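Local coordinates for protein beta-lactamase Rm3 (Uncultured bacterium, PDB 5IQK) that hydrolyses beta-lactam antibiotics as a zinc-dependent metallo-beta-lactamase of subclass B3, and so probably confers antibiotic resistance, at residues A[22-27]-A[63-68]; A[40-45]-A[67-72]; A[147-152]-A[160-165]. One frame throughout, in Å; residues are numbered along the deposited sequence.

Contact 1 (A[22-27]-A[63-68])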
ATOM      1  N   ASN A  22      -4.452  -2.543 -17.465  1.00 25.62           N
ATOM      2  CA  ASN A  22      -3.054  -2.876 -17.245  1.00 25.49           C
ATOM      3  C   ASN A  22      -2.688  -2.960 -15.761  1.00 21.66           C
ATOM      4  O   ASN A  22      -1.511  -2.963 -15.421  1.00 21.59           O
ATOM      5  CB  ASN A  22      -2.146  -1.860 -17.946  1.00 22.37           C
ATOM      6  CG  ASN A  22      -2.365  -0.435 -17.448  1.00 24.07           C
ATOM      7  OD1 ASN A  22      -3.488  -0.038 -17.141  1.00 28.72           O
ATOM      8  ND2 ASN A  22      -1.285   0.332 -17.348  1.00 24.83           N
ATOM      9  N   THR A  23      -3.699  -3.014 -14.896  1.00 21.25           N
ATOM     10  CA  THR A  23      -3.474  -3.101 -13.445  1.00 22.06           C
ATOM     11  C   THR A  23      -3.746  -4.514 -12.923  1.00 20.90           C
ATOM     12  O   THR A  23      -4.848  -5.032 -13.095  1.00 22.80           O
ATOM     13  CB  THR A  23      -4.364  -2.102 -12.678  1.00 21.80           C
ATOM     14  OG1 THR A  23      -4.080  -0.759 -13.101  1.00 23.70           O
ATOM     15  CG2 THR A  23      -4.131  -2.221 -11.151  1.00 19.05           C
ATOM     16  N   TYR A  24      -2.752  -5.123 -12.276  1.00 19.27           N
ATOM     17  CA  TYR A  24      -2.882  -6.504 -11.793  1.00 22.84           C
ATOM     18  C   TYR A  24      -2.583  -6.606 -10.304  1.00 19.49           C
ATOM     19  O   TYR A  24      -1.750  -5.856  -9.798  1.00 19.98           O
ATOM     20  CB  TYR A  24      -1.924  -7.433 -12.512  1.00 19.19           C
ATOM     21  CG  TYR A  24      -2.104  -7.466 -14.010  1.00 19.55           C
ATOM     22  CD1 TYR A  24      -2.779  -8.510 -14.611  1.00 23.92           C
ATOM     23  CD2 TYR A  24      -1.602  -6.450 -14.815  1.00 23.62           C
ATOM     24  CE1 TYR A  24      -2.948  -8.554 -15.989  1.00 25.86           C
ATOM     25  CE2 TYR A  24      -1.767  -6.492 -16.187  1.00 21.88           C
ATOM     26  CZ  TYR A  24      -2.445  -7.546 -16.762  1.00 23.84           C
ATOM     27  OH  TYR A  24      -2.616  -7.590 -18.128  1.00 24.54           O
ATOM     28  N   TYR A  25      -3.206  -7.573  -9.634  1.00 18.56           N
ATOM     29  CA  TYR A  25      -2.861  -7.912  -8.242  1.00 20.37           C
ATOM     30  C   TYR A  25      -1.801  -9.020  -8.192  1.00 19.76           C
ATOM     31  O   TYR A  25      -1.980 -10.076  -8.799  1.00 23.68           O
ATOM     32  CB  TYR A  25      -4.103  -8.354  -7.480  1.00 18.03           C
ATOM     33  CG  TYR A  25      -3.878  -8.492  -5.978  1.00 17.04           C
ATOM     34  CD1 TYR A  25      -3.947  -7.384  -5.148  1.00 20.36           C
ATOM     35  CD2 TYR A  25      -3.584  -9.722  -5.413  1.00 17.71           C
ATOM     36  CE1 TYR A  25      -3.746  -7.498  -3.770  1.00 19.76           C
ATOM     37  CE2 TYR A  25      -3.385  -9.854  -4.017  1.00 19.38           C
ATOM     38  CZ  TYR A  25      -3.461  -8.736  -3.223  1.00 18.94           C
ATOM     39  OH  TYR A  25      -3.258  -8.848  -1.868  1.00 17.70           O
ATOM     40  N   VAL A  26      -0.698  -8.781  -7.482  1.00 18.68           N
ATOM     41  CA  VAL A  26       0.376  -9.773  -7.391  1.00 16.43           C
ATOM     42  C   VAL A  26       0.805 -10.020  -5.942  1.00 17.46           C
ATOM     43  O   VAL A  26       1.889 -10.563  -5.689  1.00 19.49           O
ATOM     44  CB  VAL A  26       1.613  -9.352  -8.221  1.00 20.44           C
ATOM     45  CG1 VAL A  26       1.291  -9.385  -9.705  1.00 19.94           C
ATOM     46  CG2 VAL A  26       2.089  -7.975  -7.814  1.00 19.56           C
ATOM     47  N   GLY A  27      -0.064  -9.645  -5.005  1.00 18.80           N
ATOM     48  CA  GLY A  27       0.225  -9.760  -3.590  1.00 17.48           C
ATOM     49  C   GLY A  27      -0.184 -11.083  -2.952  1.00 19.92           C
ATOM     50  O   GLY A  27      -0.256 -12.128  -3.610  1.00 18.15           O
ATOM     51  N   LEU A  63       1.627 -14.302 -14.258  1.00 23.34           N
ATOM     52  CA  LEU A  63       0.808 -13.449 -15.109  1.00 25.73           C
ATOM     53  C   LEU A  63       1.394 -13.316 -16.511  1.00 23.07           C
ATOM     54  O   LEU A  63       0.745 -12.775 -17.404  1.00 26.17           O
ATOM     55  CB  LEU A  63       0.652 -12.060 -14.495  1.00 25.98           C
ATOM     56  CG  LEU A  63      -0.253 -11.994 -13.258  1.00 23.57           C
ATOM     57  CD1 LEU A  63      -0.254 -10.574 -12.686  1.00 22.52           C
ATOM     58  CD2 LEU A  63      -1.667 -12.443 -13.590  1.00 22.96           C
ATOM     59  N   GLY A  64       2.643 -13.742 -16.673  1.00 22.86           N
ATOM     60  CA  GLY A  64       3.330 -13.619 -17.946  1.00 29.12           C
ATOM     61  C   GLY A  64       4.205 -12.384 -18.049  1.00 30.78           C
ATOM     62  O   GLY A  64       4.582 -11.984 -19.156  1.00 26.95           O
ATOM     63  N   PHE A  65       4.533 -11.777 -16.907  1.00 27.31           N
ATOM     64  CA  PHE A  65       5.449 -10.638 -16.901  1.00 26.58           C
ATOM     65  C   PHE A  65       6.756 -10.989 -16.197  1.00 26.23           C
ATOM     66  O   PHE A  65       6.908 -12.098 -15.686  1.00 27.61           O
ATOM     67  CB  PHE A  65       4.786  -9.422 -16.243  1.00 22.18           C
ATOM     68  CG  PHE A  65       3.511  -8.994 -16.918  1.00 25.33           C
ATOM     69  CD1 PHE A  65       3.544  -8.386 -18.172  1.00 25.08           C
ATOM     70  CD2 PHE A  65       2.280  -9.222 -16.319  1.00 24.56           C
ATOM     71  CE1 PHE A  65       2.375  -7.997 -18.810  1.00 25.40           C
ATOM     72  CE2 PHE A  65       1.106  -8.832 -16.947  1.00 23.65           C
ATOM     73  CZ  PHE A  65       1.155  -8.218 -18.199  1.00 29.16           C
ATOM     74  N   ARG A  66       7.688 -10.041 -16.154  1.00 28.02           N
ATOM     75  CA  ARG A  66       9.000 -10.286 -15.555  1.00 26.00           C
ATOM     76  C   ARG A  66       9.402  -9.189 -14.573  1.00 28.50           C
ATOM     77  O   ARG A  66       9.173  -8.010 -14.830  1.00 27.49           O
ATOM     78  CB  ARG A  66      10.081 -10.407 -16.625  1.00 31.07           C
ATOM     79  CG  ARG A  66       9.782 -11.425 -17.713  1.00 31.27           C
ATOM     80  CD  ARG A  66      10.797 -11.327 -18.826  1.00 35.67           C
ATOM     81  NE  ARG A  66      12.137 -11.675 -18.361  1.00 42.25           N
ATOM     82  CZ  ARG A  66      13.241 -11.011 -18.693  1.00 47.35           C
ATOM     83  NH1 ARG A  66      13.171  -9.971 -19.518  1.00 42.38           N
ATOM     84  NH2 ARG A  66      14.419 -11.405 -18.221  1.00 48.13           N
ATOM     85  N   ILE A  67      10.016  -9.591 -13.462  1.00 28.92           N
ATOM     86  CA  ILE A  67      10.498  -8.643 -12.459  1.00 30.90           C
ATOM     87  C   ILE A  67      11.567  -7.759 -13.098  1.00 34.44           C
ATOM     88  O   ILE A  67      11.733  -6.601 -12.732  1.00 27.12           O
ATOM     89  CB  ILE A  67      11.070  -9.368 -11.213  1.00 25.72           C
ATOM     90  CG1 ILE A  67      11.465  -8.357 -10.125  1.00 26.69           C
ATOM     91  CG2 ILE A  67      12.246 -10.261 -11.590  1.00 30.24           C
ATOM     92  CD1 ILE A  67      10.305  -7.544  -9.627  1.00 24.45           C
ATOM     93  N   GLU A  68      12.249  -8.301 -14.108  1.00 32.39           N
ATOM     94  CA  GLU A  68      13.306  -7.577 -14.794  1.00 28.80           C
ATOM     95  C   GLU A  68      12.748  -6.378 -15.552  1.00 27.82           C
ATOM     96  O   GLU A  68      13.489  -5.468 -15.919  1.00 31.52           O
ATOM     97  CB  GLU A  68      14.052  -8.510 -15.765  1.00 35.19           C
ATOM     98  CG  GLU A  68      14.896  -9.578 -15.084  1.00 36.47           C
ATOM     99  CD  GLU A  68      14.097 -10.819 -14.710  1.00 32.71           C
ATOM    100  OE1 GLU A  68      12.889 -10.885 -15.036  1.00 33.83           O
ATOM    101  OE2 GLU A  68      14.675 -11.727 -14.076  1.00 35.85           O
TER

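Contact 2 (A[40-45]-A[67-72])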
ATOM      1  N   GLN A  40       6.790  -0.374 -22.173  1.00 32.17           N
ATOM      2  CA  GLN A  40       8.034   0.297 -21.810  1.00 33.37           C
ATOM      3  C   GLN A  40       8.500  -0.075 -20.397  1.00 34.40           C
ATOM      4  O   GLN A  40       9.437   0.513 -19.871  1.00 32.84           O
ATOM      5  CB  GLN A  40       7.862   1.811 -21.917  1.00 34.49           C
ATOM      6  CG  GLN A  40       7.592   2.296 -23.344  1.00 33.85           C
ATOM      7  CD  GLN A  40       7.353   3.786 -23.414  1.00 37.32           C
ATOM      8  OE1 GLN A  40       8.032   4.564 -22.747  1.00 39.35           O
ATOM      9  NE2 GLN A  40       6.381   4.195 -24.224  1.00 39.53           N
ATOM     10  N   GLY A  41       7.842  -1.055 -19.795  1.00 30.42           N
ATOM     11  CA  GLY A  41       8.202  -1.507 -18.461  1.00 29.08           C
ATOM     12  C   GLY A  41       7.081  -1.250 -17.477  1.00 24.33           C
ATOM     13  O   GLY A  41       6.107  -0.570 -17.802  1.00 25.28           O
ATOM     14  N   HIS A  42       7.227  -1.771 -16.258  1.00 27.20           N
ATOM     15  CA  HIS A  42       6.132  -1.753 -15.301  1.00 24.09           C
ATOM     16  C   HIS A  42       6.413  -1.011 -14.001  1.00 22.41           C
ATOM     17  O   HIS A  42       7.557  -0.753 -13.626  1.00 22.18           O
ATOM     18  CB  HIS A  42       5.716  -3.175 -14.924  1.00 24.95           C
ATOM     19  CG  HIS A  42       5.772  -4.147 -16.055  1.00 26.53           C
ATOM     20  ND1 HIS A  42       5.214  -3.892 -17.291  1.00 27.62           N
ATOM     21  CD2 HIS A  42       6.342  -5.371 -16.145  1.00 24.41           C
ATOM     22  CE1 HIS A  42       5.422  -4.925 -18.086  1.00 26.40           C
ATOM     23  NE2 HIS A  42       6.104  -5.837 -17.416  1.00 24.53           N
ATOM     24  N   VAL A  43       5.325  -0.712 -13.313  1.00 20.74           N
ATOM     25  CA  VAL A  43       5.367  -0.137 -11.973  1.00 15.96           C
ATOM     26  C   VAL A  43       4.853  -1.187 -10.999  1.00 21.55           C
ATOM     27  O   VAL A  43       3.866  -1.870 -11.281  1.00 21.25           O
ATOM     28  CB  VAL A  43       4.525   1.129 -11.870  1.00 21.58           C
ATOM     29  CG1 VAL A  43       4.569   1.693 -10.428  1.00 22.24           C
ATOM     30  CG2 VAL A  43       5.026   2.169 -12.861  1.00 23.02           C
ATOM     31  N   LEU A  44       5.552  -1.337  -9.875  1.00 20.09           N
ATOM     32  CA  LEU A  44       5.154  -2.277  -8.835  1.00 17.71           C
ATOM     33  C   LEU A  44       4.899  -1.499  -7.566  1.00 20.88           C
ATOM     34  O   LEU A  44       5.702  -0.648  -7.203  1.00 21.93           O
ATOM     35  CB  LEU A  44       6.228  -3.342  -8.614  1.00 22.26           C
ATOM     36  CG  LEU A  44       5.956  -4.419  -7.570  1.00 22.03           C
ATOM     37  CD1 LEU A  44       4.724  -5.215  -7.961  1.00 22.24           C
ATOM     38  CD2 LEU A  44       7.164  -5.332  -7.424  1.00 24.68           C
ATOM     39  N   ILE A  45       3.766  -1.761  -6.928  1.00 20.44           N
ATOM     40  CA  ILE A  45       3.411  -1.068  -5.698  1.00 20.48           C
ATOM     41  C   ILE A  45       3.456  -2.018  -4.515  1.00 21.49           C
ATOM     42  O   ILE A  45       2.727  -3.012  -4.477  1.00 20.86           O
ATOM     43  CB  ILE A  45       2.019  -0.422  -5.793  1.00 18.98           C
ATOM     44  CG1 ILE A  45       1.925   0.443  -7.052  1.00 20.83           C
ATOM     45  CG2 ILE A  45       1.729   0.435  -4.559  1.00 18.27           C
ATOM     46  CD1 ILE A  45       0.603   1.150  -7.199  1.00 20.37           C
ATOM     47  N   ILE A  67      10.016  -9.591 -13.462  1.00 28.92           N
ATOM     48  CA  ILE A  67      10.498  -8.643 -12.459  1.00 30.90           C
ATOM     49  C   ILE A  67      11.567  -7.759 -13.098  1.00 34.44           C
ATOM     50  O   ILE A  67      11.733  -6.601 -12.732  1.00 27.12           O
ATOM     51  CB  ILE A  67      11.070  -9.368 -11.213  1.00 25.72           C
ATOM     52  CG1 ILE A  67      11.465  -8.357 -10.125  1.00 26.69           C
ATOM     53  CG2 ILE A  67      12.246 -10.261 -11.590  1.00 30.24           C
ATOM     54  CD1 ILE A  67      10.305  -7.544  -9.627  1.00 24.45           C
ATOM     55  N   GLU A  68      12.249  -8.301 -14.108  1.00 32.39           N
ATOM     56  CA  GLU A  68      13.306  -7.577 -14.794  1.00 28.80           C
ATOM     57  C   GLU A  68      12.748  -6.378 -15.552  1.00 27.82           C
ATOM     58  O   GLU A  68      13.489  -5.468 -15.919  1.00 31.52           O
ATOM     59  CB  GLU A  68      14.052  -8.510 -15.765  1.00 35.19           C
ATOM     60  CG  GLU A  68      14.896  -9.578 -15.084  1.00 36.47           C
ATOM     61  CD  GLU A  68      14.097 -10.819 -14.710  1.00 32.71           C
ATOM     62  OE1 GLU A  68      12.889 -10.885 -15.036  1.00 33.83           O
ATOM     63  OE2 GLU A  68      14.675 -11.727 -14.076  1.00 35.85           O
ATOM     64  N   ASP A  69      11.445  -6.385 -15.805  1.00 24.81           N
ATOM     65  CA  ASP A  69      10.820  -5.311 -16.568  1.00 28.03           C
ATOM     66  C   ASP A  69      10.177  -4.257 -15.672  1.00 25.24           C
ATOM     67  O   ASP A  69       9.628  -3.271 -16.157  1.00 27.98           O
ATOM     68  CB  ASP A  69       9.788  -5.881 -17.536  1.00 24.84           C
ATOM     69  CG  ASP A  69      10.433  -6.692 -18.650  1.00 33.30           C
ATOM     70  OD1 ASP A  69      11.565  -6.350 -19.047  1.00 31.08           O
ATOM     71  OD2 ASP A  69       9.816  -7.663 -19.122  1.00 31.83           O
ATOM     72  N   VAL A  70      10.225  -4.481 -14.364  1.00 27.63           N
ATOM     73  CA  VAL A  70       9.773  -3.469 -13.420  1.00 23.53           C
ATOM     74  C   VAL A  70      10.783  -2.334 -13.382  1.00 23.91           C
ATOM     75  O   VAL A  70      11.954  -2.552 -13.099  1.00 24.05           O
ATOM     76  CB  VAL A  70       9.578  -4.066 -12.016  1.00 26.09           C
ATOM     77  CG1 VAL A  70       9.395  -2.955 -10.965  1.00 22.12           C
ATOM     78  CG2 VAL A  70       8.393  -5.001 -12.021  1.00 23.19           C
ATOM     79  N   LYS A  71      10.340  -1.118 -13.667  1.00 25.30           N
ATOM     80  CA  LYS A  71      11.279  -0.002 -13.744  1.00 24.73           C
ATOM     81  C   LYS A  71      11.085   1.005 -12.616  1.00 26.55           C
ATOM     82  O   LYS A  71      11.919   1.878 -12.411  1.00 27.06           O
ATOM     83  CB  LYS A  71      11.164   0.670 -15.104  1.00 28.47           C
ATOM     84  CG  LYS A  71      11.584  -0.300 -16.216  1.00 30.13           C
ATOM     85  CD  LYS A  71      11.833   0.350 -17.549  1.00 37.24           C
ATOM     86  CE  LYS A  71      12.123  -0.727 -18.591  1.00 36.72           C
ATOM     87  NZ  LYS A  71      12.942  -1.835 -18.015  1.00 40.08           N
ATOM     88  N   LEU A  72       9.990   0.865 -11.879  1.00 23.68           N
ATOM     89  CA  LEU A  72       9.733   1.724 -10.725  1.00 20.69           C
ATOM     90  C   LEU A  72       8.951   0.958  -9.675  1.00 20.98           C
ATOM     91  O   LEU A  72       7.975   0.290  -9.998  1.00 21.90           O
ATOM     92  CB  LEU A  72       8.959   2.972 -11.138  1.00 19.77           C
ATOM     93  CG  LEU A  72       8.585   3.991 -10.055  1.00 26.16           C
ATOM     94  CD1 LEU A  72       9.808   4.576  -9.357  1.00 24.85           C
ATOM     95  CD2 LEU A  72       7.722   5.080 -10.649  1.00 23.27           C
TER
HETATM   96  O   HOH W   1       7.351  -8.216 -18.399  1.00 29.03           O

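Contact 3 (A[147-152]-A[160-165])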
ATOM      1  N   LEU A 147       1.681   8.045 -12.408  1.00 26.62           N
ATOM      2  CA  LEU A 147       1.213   7.851 -11.046  1.00 20.87           C
ATOM      3  C   LEU A 147       1.349   9.154 -10.286  1.00 25.79           C
ATOM      4  O   LEU A 147       2.251   9.947 -10.571  1.00 25.90           O
ATOM      5  CB  LEU A 147       2.002   6.735 -10.376  1.00 27.48           C
ATOM      6  CG  LEU A 147       1.740   5.402 -11.072  1.00 28.84           C
ATOM      7  CD1 LEU A 147       3.044   4.762 -11.479  1.00 33.46           C
ATOM      8  CD2 LEU A 147       0.959   4.492 -10.143  1.00 30.44           C
ATOM      9  N   THR A 148       0.437   9.390  -9.350  1.00 25.17           N
ATOM     10  CA  THR A 148       0.494  10.580  -8.513  1.00 21.45           C
ATOM     11  C   THR A 148       0.441  10.159  -7.054  1.00 22.24           C
ATOM     12  O   THR A 148      -0.376   9.324  -6.660  1.00 22.04           O
ATOM     13  CB  THR A 148      -0.658  11.566  -8.823  1.00 22.10           C
ATOM     14  OG1 THR A 148      -0.588  11.957 -10.195  1.00 23.49           O
ATOM     15  CG2 THR A 148      -0.559  12.815  -7.960  1.00 19.71           C
ATOM     16  N   ALA A 149       1.355  10.714  -6.270  1.00 20.01           N
ATOM     17  CA  ALA A 149       1.424  10.429  -4.842  1.00 19.87           C
ATOM     18  C   ALA A 149       0.534  11.371  -4.045  1.00 22.77           C
ATOM     19  O   ALA A 149       0.439  12.561  -4.348  1.00 23.67           O
ATOM     20  CB  ALA A 149       2.855  10.528  -4.369  1.00 21.85           C
ATOM     21  N   HIS A 150      -0.118  10.836  -3.021  1.00 22.43           N
ATOM     22  CA  HIS A 150      -0.938  11.642  -2.133  1.00 21.70           C
ATOM     23  C   HIS A 150      -0.521  11.349  -0.708  1.00 20.70           C
ATOM     24  O   HIS A 150      -0.628  10.212  -0.251  1.00 19.79           O
ATOM     25  CB  HIS A 150      -2.425  11.344  -2.326  1.00 22.21           C
ATOM     26  CG  HIS A 150      -2.888  11.502  -3.736  1.00 23.04           C
ATOM     27  ND1 HIS A 150      -3.410  12.681  -4.222  1.00 26.12           N
ATOM     28  CD2 HIS A 150      -2.885  10.635  -4.776  1.00 23.93           C
ATOM     29  CE1 HIS A 150      -3.717  12.530  -5.497  1.00 25.27           C
ATOM     30  NE2 HIS A 150      -3.409  11.297  -5.857  1.00 22.94           N
ATOM     31  N   ALA A 151      -0.051  12.370   0.002  1.00 19.68           N
ATOM     32  CA  ALA A 151       0.345  12.160   1.396  1.00 20.55           C
ATOM     33  C   ALA A 151      -0.862  11.738   2.228  1.00 20.04           C
ATOM     34  O   ALA A 151      -1.857  12.469   2.288  1.00 21.84           O
ATOM     35  CB  ALA A 151       0.978  13.426   1.972  1.00 23.79           C
ATOM     36  N   THR A 152      -0.785  10.555   2.850  1.00 18.87           N
ATOM     37  CA  THR A 152      -1.860  10.083   3.734  1.00 16.83           C
ATOM     38  C   THR A 152      -1.324   9.459   5.026  1.00 18.19           C
ATOM     39  O   THR A 152      -1.517   8.275   5.302  1.00 18.01           O
ATOM     40  CB  THR A 152      -2.798   9.054   3.014  1.00 20.06           C
ATOM     41  OG1 THR A 152      -2.046   7.923   2.545  1.00 18.47           O
ATOM     42  CG2 THR A 152      -3.528   9.718   1.850  1.00 22.03           C
ATOM     43  N   LEU A 160       1.697   7.032   2.378  1.00 17.81           N
ATOM     44  CA  LEU A 160       1.445   7.521   1.028  1.00 18.46           C
ATOM     45  C   LEU A 160       0.389   6.692   0.297  1.00 19.74           C
ATOM     46  O   LEU A 160       0.445   5.473   0.320  1.00 16.67           O
ATOM     47  CB  LEU A 160       2.718   7.481   0.195  1.00 24.22           C
ATOM     48  CG  LEU A 160       3.684   8.639   0.038  1.00 28.80           C
ATOM     49  CD1 LEU A 160       4.637   8.221  -1.058  1.00 19.74           C
ATOM     50  CD2 LEU A 160       2.947   9.920  -0.320  1.00 28.65           C
ATOM     51  N   SER A 161      -0.523   7.347  -0.411  1.00 21.00           N
ATOM     52  CA  SER A 161      -1.449   6.642  -1.291  1.00 18.62           C
ATOM     53  C   SER A 161      -1.168   7.065  -2.740  1.00 20.00           C
ATOM     54  O   SER A 161      -0.593   8.132  -2.979  1.00 19.47           O
ATOM     55  CB  SER A 161      -2.899   6.936  -0.902  1.00 16.77           C
ATOM     56  OG  SER A 161      -3.159   6.512   0.432  1.00 17.55           O
ATOM     57  N   TRP A 162      -1.578   6.235  -3.699  1.00 17.21           N
ATOM     58  CA  TRP A 162      -1.217   6.428  -5.099  1.00 19.45           C
ATOM     59  C   TRP A 162      -2.436   6.353  -6.007  1.00 19.56           C
ATOM     60  O   TRP A 162      -3.308   5.510  -5.807  1.00 19.90           O
ATOM     61  CB  TRP A 162      -0.202   5.366  -5.539  1.00 16.56           C
ATOM     62  CG  TRP A 162       1.126   5.476  -4.851  1.00 20.15           C
ATOM     63  CD1 TRP A 162       1.512   4.857  -3.693  1.00 17.62           C
ATOM     64  CD2 TRP A 162       2.245   6.260  -5.280  1.00 21.65           C
ATOM     65  NE1 TRP A 162       2.807   5.212  -3.380  1.00 18.23           N
ATOM     66  CE2 TRP A 162       3.277   6.064  -4.343  1.00 20.00           C
ATOM     67  CE3 TRP A 162       2.475   7.100  -6.370  1.00 19.40           C
ATOM     68  CZ2 TRP A 162       4.522   6.684  -4.468  1.00 22.67           C
ATOM     69  CZ3 TRP A 162       3.713   7.712  -6.493  1.00 21.54           C
ATOM     70  CH2 TRP A 162       4.717   7.505  -5.541  1.00 21.08           C
ATOM     71  N   THR A 163      -2.489   7.225  -7.010  1.00 21.23           N
ATOM     72  CA  THR A 163      -3.553   7.167  -8.006  1.00 20.60           C
ATOM     73  C   THR A 163      -2.989   7.153  -9.412  1.00 21.17           C
ATOM     74  O   THR A 163      -1.921   7.700  -9.685  1.00 20.88           O
ATOM     75  CB  THR A 163      -4.523   8.354  -7.913  1.00 21.07           C
ATOM     76  OG1 THR A 163      -3.797   9.581  -8.101  1.00 24.19           O
ATOM     77  CG2 THR A 163      -5.251   8.368  -6.576  1.00 26.01           C
ATOM     78  N   TRP A 164      -3.741   6.532 -10.306  1.00 23.97           N
ATOM     79  CA  TRP A 164      -3.407   6.488 -11.716  1.00 19.46           C
ATOM     80  C   TRP A 164      -4.654   6.082 -12.478  1.00 24.21           C
ATOM     81  O   TRP A 164      -5.658   5.713 -11.873  1.00 23.79           O
ATOM     82  CB  TRP A 164      -2.261   5.504 -11.971  1.00 19.38           C
ATOM     83  CG  TRP A 164      -2.612   4.067 -11.692  1.00 21.58           C
ATOM     84  CD1 TRP A 164      -2.944   3.112 -12.607  1.00 20.68           C
ATOM     85  CD2 TRP A 164      -2.675   3.426 -10.408  1.00 22.41           C
ATOM     86  NE1 TRP A 164      -3.197   1.918 -11.985  1.00 24.76           N
ATOM     87  CE2 TRP A 164      -3.040   2.082 -10.632  1.00 20.89           C
ATOM     88  CE3 TRP A 164      -2.451   3.856  -9.099  1.00 21.93           C
ATOM     89  CZ2 TRP A 164      -3.193   1.170  -9.601  1.00 22.43           C
ATOM     90  CZ3 TRP A 164      -2.604   2.946  -8.066  1.00 23.39           C
ATOM     91  CH2 TRP A 164      -2.969   1.622  -8.319  1.00 18.49           C
ATOM     92  N   GLN A 165      -4.581   6.112 -13.807  1.00 23.20           N
ATOM     93  CA  GLN A 165      -5.686   5.637 -14.632  1.00 27.02           C
ATOM     94  C   GLN A 165      -5.294   4.374 -15.378  1.00 22.49           C
ATOM     95  O   GLN A 165      -4.149   4.218 -15.786  1.00 22.63           O
ATOM     96  CB  GLN A 165      -6.127   6.702 -15.649  1.00 29.64           C
ATOM     97  CG  GLN A 165      -6.514   8.031 -15.053  1.00 34.56           C
ATOM     98  CD  GLN A 165      -7.373   8.859 -15.989  1.00 43.69           C
ATOM     99  OE1 GLN A 165      -7.362   8.662 -17.210  1.00 47.22           O
ATOM    100  NE2 GLN A 165      -8.132   9.789 -15.419  1.00 43.25           N
TER

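Contact 1 (A[22-27]-A[63-68])
Y24 and L63 meet at the root of the tyrosine side chain, where CB of Y24 lies 3.6 Å from CD1 of L63. The same methyl stays beside Y24 CG and CD1 as the two side chains run past each other in opposite directions. Further out the partner changes. F65 CE2 sits over one face of the Y24 ring, displaced to its rim on the CE2-CZ side and 3.8 Å from Y24 CZ. The pair is a T-shaped stack, the edge of F65 pointing at the face of Y24, with centroids 5.2 Å apart and planes at 64°. At the tip, OH of Y24 lies in the plane of the F65 ring at its edge. Chi1 of -59°, with Y24 CG beside its own backbone N, lays the ring alongside L63 CD1. That methyl also packs on V26 CG1 at 3.6 Å, and so touches both Y24 of strand 23-25 and the residue just after the strand. A Schellman motif at G64 closes helix 53-62 and turns the chain between L63 and F65. V26 and F65 both rest on I60 of that helix, while F65 also touches L35 of strand 34-36, the neighbour of strand 23-25 in the sheet.

Contact 2 (A[40-45]-A[67-72])
H42 and D69 lie side by side and point the same way, with the imidazole and carboxylate planes 84° apart. The near contact is between H42 NE2 and D69 CB, 3.7 Å apart, and the polar ends are joined through a water in the plane of the imidazole ring, 2.9 Å from H42 NE2. That water donates to OD2 of D69 at 2.6 Å. In the backbone, H42 N donates to D69 O. The F65 ring packs edge-to-face against the imidazole, and a weak hydrogen bond joins H42 ND1 to S38 N.

Strands 42-45 and 70-74 are the parallel partners of a beta-alpha-beta unit whose crossover runs through helix 53-62; they are strongly twisted, the axes of 42-45 and 70-72 making 70°. Their register slips by one at a beta bulge: H42 O takes K71 N at 2.8 Å, in the carbonyl plane, and L72 N only weakly at 3.4 Å. Beyond the bulge L44 N bonds to L72 O at 2.9 Å, nearly in line with the carbonyl.

V70 lies on the same face as H42, and its CG1, anti to the backbone N (chi1 168°), packs on L44 CB at 4.0 Å. V43 and L72 occupy the other face, where both touch V142 of strand 139-142. Just before strand 42-45, Q40 and G41 are met by the K71 chain, its CE 3.2 Å from Q40 O.

Contact 3 (A[147-152]-A[160-165])
H150 and T163 touch through their polar ends on one face of an antiparallel hairpin. H150 NE2 and T163 OG1 share a hydrogen bond of 2.9 Å, and the hydroxyl oxygen lies in the plane of the imidazole at its edge. The two side chains cross at about a right angle, and T163 CG2 also comes against NE2 of H150. Chi1 of 59° places T163 OG1 between its backbone N and carbonyl carbon, facing the neighbouring strand. Just past the strand end, T152 OG1 and S161 OG are hydrogen-bonded at 2.8 Å.

On the opposite face the contacts are apolar. A149 CB sits over one face of the W162 six-membered ring, offset toward the rim on the CZ3-CH2 side, 3.8 Å from the centroid and 20° off the normal, a CH-pi contact. L147 CD2 packs against W164 CE3 at 3.6 Å, the two side chains lying alongside each other. L160 CD2 has its nearest partner in the H150 carbonyl, with the methyl of A149 a little further off.

Behind these groups is the backbone ladder. T148 with T163 and H150 with S161 are hydrogen-bonded pairs, the bond from S161 N to H150 O being almost straight at 178°; A149 with W162 and A151 with L160 are non-hydrogen-bonded pairs.

The next shell fixes the polar ends. W162 NE1 bonds to N75 O, W164 NE1 to T23 OG1, and S161 OG to the backbone N of D179, while L214 packs on both H150 and T163. The chemistry thus divides: directional bonds probably hold the rotations of H150, T163, T152 and S161, and the apolar face, with its indole nitrogens bonded, joins this hairpin to strand 42-45 through L147 and W164.

How the contacts relate
Contacts 1 and 2 adjoin, with centres 9 Å apart and I67 and E68 in common: F65 belongs to both packings, and V26 CG2 lies 3.8 Å from L44 CD1. Contact 3 belongs to the second sheet, its centre 19 Å from contact 1 and 17 Å from contact 2. The sheets meet where V43 CG2 touches L147 CD1 at 3.5 Å and I45 packs on W164, as expected of the alpha-beta/beta-alpha sandwich of metallo-beta-lactamases; the probable T23-W164 hydrogen bond ties contact 1 to contact 3. The side chains of Y25 and T152 lie about 11 Å from a bound zinc, and H155, a zinc ligand with H77 and H79, falls in the loop joining the strands of contact 3.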